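Local structure of periplasmic binding protein (Veillonella parvula, 4N01) at residues Arg210-Asp215 with Asp239-Gly244. The protein probably captures a solute in the periplasm, likely for delivery to an ABC-type importer, as other periplasmic binding proteins do. Sequence-based numbering, arbitrary orientation.
Sequences RVFIYD and DNVMSG
In the four-stranded parallel sheet, edge strand 238-240 pairs with strand 209-214 where the two part: Val211 N donates to Asp239 O (3.0 Å), and Val241 N, just past the strand end, to Val211 O (2.9 Å). A type I turn from Asn240, closed by Ser243 N to Asn240 O (3.1 Å), then bends the chain away. Further along, a water continues the link, accepting from Ile213 N and donating to Asn240 OD1 (2.7 Å). That same oxygen takes Met242 N (2.9 Å) from above its carbonyl plane, closing an Asx turn. With CG anti to the backbone N (chi1 -179°), the amide reaches Ile213, whose CD1 lies 3.7 Å from Asn240 CG, while ND2 binds Ala224 O. A leucine in place of Asn240 would probably leave Met242 N and the water without their acceptor and Ala224 O without the amide's N-H. Val241 CG1 lies over one face of the Arg210 guanidinium, toward the rim, while Arg210 NH2 bonds Gln262 O; Val241 CG2 is 4.0 Å from Phe212 CB. Met242, a selenomethionine, runs beside Phe212, its CG meeting the ring edge in plane, 3.9 Å from Phe212 CD1; SE makes an oblique Met-aromatic contact. One amide oxygen thus helps hold the turn and links the end of strand 238-240 to Ile213 through water.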
loop_
_atom_site.group_PDB
_atom_site.type_symbol
_atom_site.label_atom_id
_atom_site.label_comp_id
_atom_site.label_asym_id
_atom_site.label_seq_id
_atom_site.Cartn_x
_atom_site.Cartn_y
_atom_site.Cartn_z
ATOM N N ARG A 210 -2.942 -14.692 -15.897
ATOM C CA ARG A 210 -3.048 -15.150 -14.515
ATOM C C ARG A 210 -1.730 -14.938 -13.789
ATOM O O ARG A 210 -0.665 -15.244 -14.331
ATOM C CB ARG A 210 -3.479 -16.611 -14.487
ATOM C CG ARG A 210 -4.941 -16.748 -14.855
ATOM C CD ARG A 210 -5.268 -18.103 -15.405
ATOM N NE ARG A 210 -5.126 -19.180 -14.426
ATOM C CZ ARG A 210 -6.020 -19.460 -13.479
ATOM N NH1 ARG A 210 -7.119 -18.720 -13.353
ATOM N NH2 ARG A 210 -5.817 -20.476 -12.647
ATOM N N VAL A 211 -1.795 -14.380 -12.584
ATOM C CA VAL A 211 -0.571 -14.016 -11.858
ATOM C C VAL A 211 -0.552 -14.572 -10.428
ATOM O O VAL A 211 -1.588 -14.851 -9.839
ATOM C CB VAL A 211 -0.333 -12.481 -11.842
ATOM C CG1 VAL A 211 -0.360 -11.928 -13.267
ATOM C CG2 VAL A 211 -1.377 -11.759 -10.967
ATOM N N PHE A 212 0.640 -14.744 -9.882
ATOM C CA PHE A 212 0.799 -15.176 -8.504
ATOM C C PHE A 212 1.736 -14.187 -7.834
ATOM O O PHE A 212 2.792 -13.851 -8.376
ATOM C CB PHE A 212 1.392 -16.590 -8.465
ATOM C CG PHE A 212 1.812 -17.037 -7.092
ATOM C CD1 PHE A 212 0.858 -17.325 -6.116
ATOM C CD2 PHE A 212 3.152 -17.192 -6.782
ATOM C CE1 PHE A 212 1.251 -17.743 -4.843
ATOM C CE2 PHE A 212 3.551 -17.614 -5.519
ATOM C CZ PHE A 212 2.600 -17.887 -4.549
ATOM N N ILE A 213 1.340 -13.683 -6.673
ATOM C CA ILE A 213 2.195 -12.757 -5.940
ATOM C C ILE A 213 3.020 -13.514 -4.894
ATOM O O ILE A 213 2.471 -14.173 -4.004
ATOM C CB ILE A 213 1.376 -11.655 -5.241
ATOM C CG1 ILE A 213 0.640 -10.809 -6.286
ATOM C CG2 ILE A 213 2.303 -10.778 -4.425
ATOM C CD1 ILE A 213 -0.735 -11.308 -6.618
ATOM N N TYR A 214 4.339 -13.410 -5.000
ATOM C CA TYR A 214 5.245 -14.121 -4.109
ATOM C C TYR A 214 5.908 -13.089 -3.201
ATOM O O TYR A 214 6.781 -12.327 -3.635
ATOM C CB TYR A 214 6.278 -14.893 -4.944
ATOM C CG TYR A 214 7.374 -15.628 -4.182
ATOM C CD1 TYR A 214 7.254 -16.981 -3.884
ATOM C CD2 TYR A 214 8.541 -14.978 -3.802
ATOM C CE1 TYR A 214 8.261 -17.662 -3.213
ATOM C CE2 TYR A 214 9.550 -15.651 -3.132
ATOM C CZ TYR A 214 9.404 -16.990 -2.840
ATOM O OH TYR A 214 10.413 -17.646 -2.179
ATOM N N ASP A 215 5.470 -13.031 -1.948
ATOM C CA ASP A 215 6.071 -12.092 -1.008
ATOM C C ASP A 215 7.354 -12.658 -0.440
ATOM O O ASP A 215 8.388 -11.975 -0.374
ATOM C CB ASP A 215 5.121 -11.794 0.142
ATOM C CG ASP A 215 5.744 -10.883 1.177
ATOM O OD1 ASP A 215 5.578 -9.649 1.060
ATOM O OD2 ASP A 215 6.419 -11.392 2.104
ATOM N N ASP A 239 -4.963 -11.320 -13.251
ATOM C CA ASP A 239 -5.880 -11.954 -12.305
ATOM C C ASP A 239 -5.150 -12.830 -11.290
ATOM O O ASP A 239 -4.543 -13.826 -11.659
ATOM C CB ASP A 239 -6.900 -12.801 -13.066
ATOM C CG ASP A 239 -7.846 -11.961 -13.903
ATOM O OD1 ASP A 239 -8.321 -10.914 -13.398
ATOM O OD2 ASP A 239 -8.129 -12.351 -15.063
ATOM N N ASN A 240 -5.216 -12.452 -10.017
ATOM C CA ASN A 240 -4.538 -13.169 -8.933
ATOM C C ASN A 240 -5.080 -14.587 -8.770
ATOM O O ASN A 240 -6.271 -14.764 -8.481
ATOM C CB ASN A 240 -4.707 -12.372 -7.624
ATOM C CG ASN A 240 -4.011 -13.018 -6.435
ATOM O OD1 ASN A 240 -3.375 -14.063 -6.566
ATOM N ND2 ASN A 240 -4.099 -12.368 -5.268
ATOM N N VAL A 241 -4.228 -15.598 -8.971
ATOM C CA VAL A 241 -4.715 -16.984 -8.933
ATOM C C VAL A 241 -5.106 -17.448 -7.540
ATOM O O VAL A 241 -5.758 -18.496 -7.387
ATOM C CB VAL A 241 -3.700 -18.002 -9.525
ATOM C CG1 VAL A 241 -3.479 -17.734 -11.019
ATOM C CG2 VAL A 241 -2.389 -17.945 -8.763
HETATM N N MSE A 242 -4.712 -16.690 -6.520
HETATM C CA MSE A 242 -5.084 -17.052 -5.152
HETATM C C MSE A 242 -6.415 -16.412 -4.732
HETATM O O MSE A 242 -6.941 -16.711 -3.663
HETATM C CB MSE A 242 -3.970 -16.700 -4.146
HETATM C CG MSE A 242 -2.628 -17.363 -4.464
HETATM SE SE MSE A 242 -2.760 -19.321 -4.692
HETATM C CE MSE A 242 -2.652 -19.796 -2.810
ATOM N N SER A 243 -6.957 -15.533 -5.578
ATOM C CA SER A 243 -8.261 -14.922 -5.309
ATOM C C SER A 243 -9.393 -15.833 -5.786
ATOM O O SER A 243 -9.194 -16.665 -6.674
ATOM C CB SER A 243 -8.355 -13.547 -5.979
ATOM O OG SER A 243 -9.648 -12.975 -5.808
ATOM N N GLY A 244 -10.574 -15.691 -5.187
ATOM C CA GLY A 244 -11.712 -16.531 -5.538
ATOM C C GLY A 244 -11.606 -17.940 -4.973
ATOM O O GLY A 244 -12.318 -18.847 -5.416
HETATM O O HOH W 1 -1.015 -14.574 -5.427
#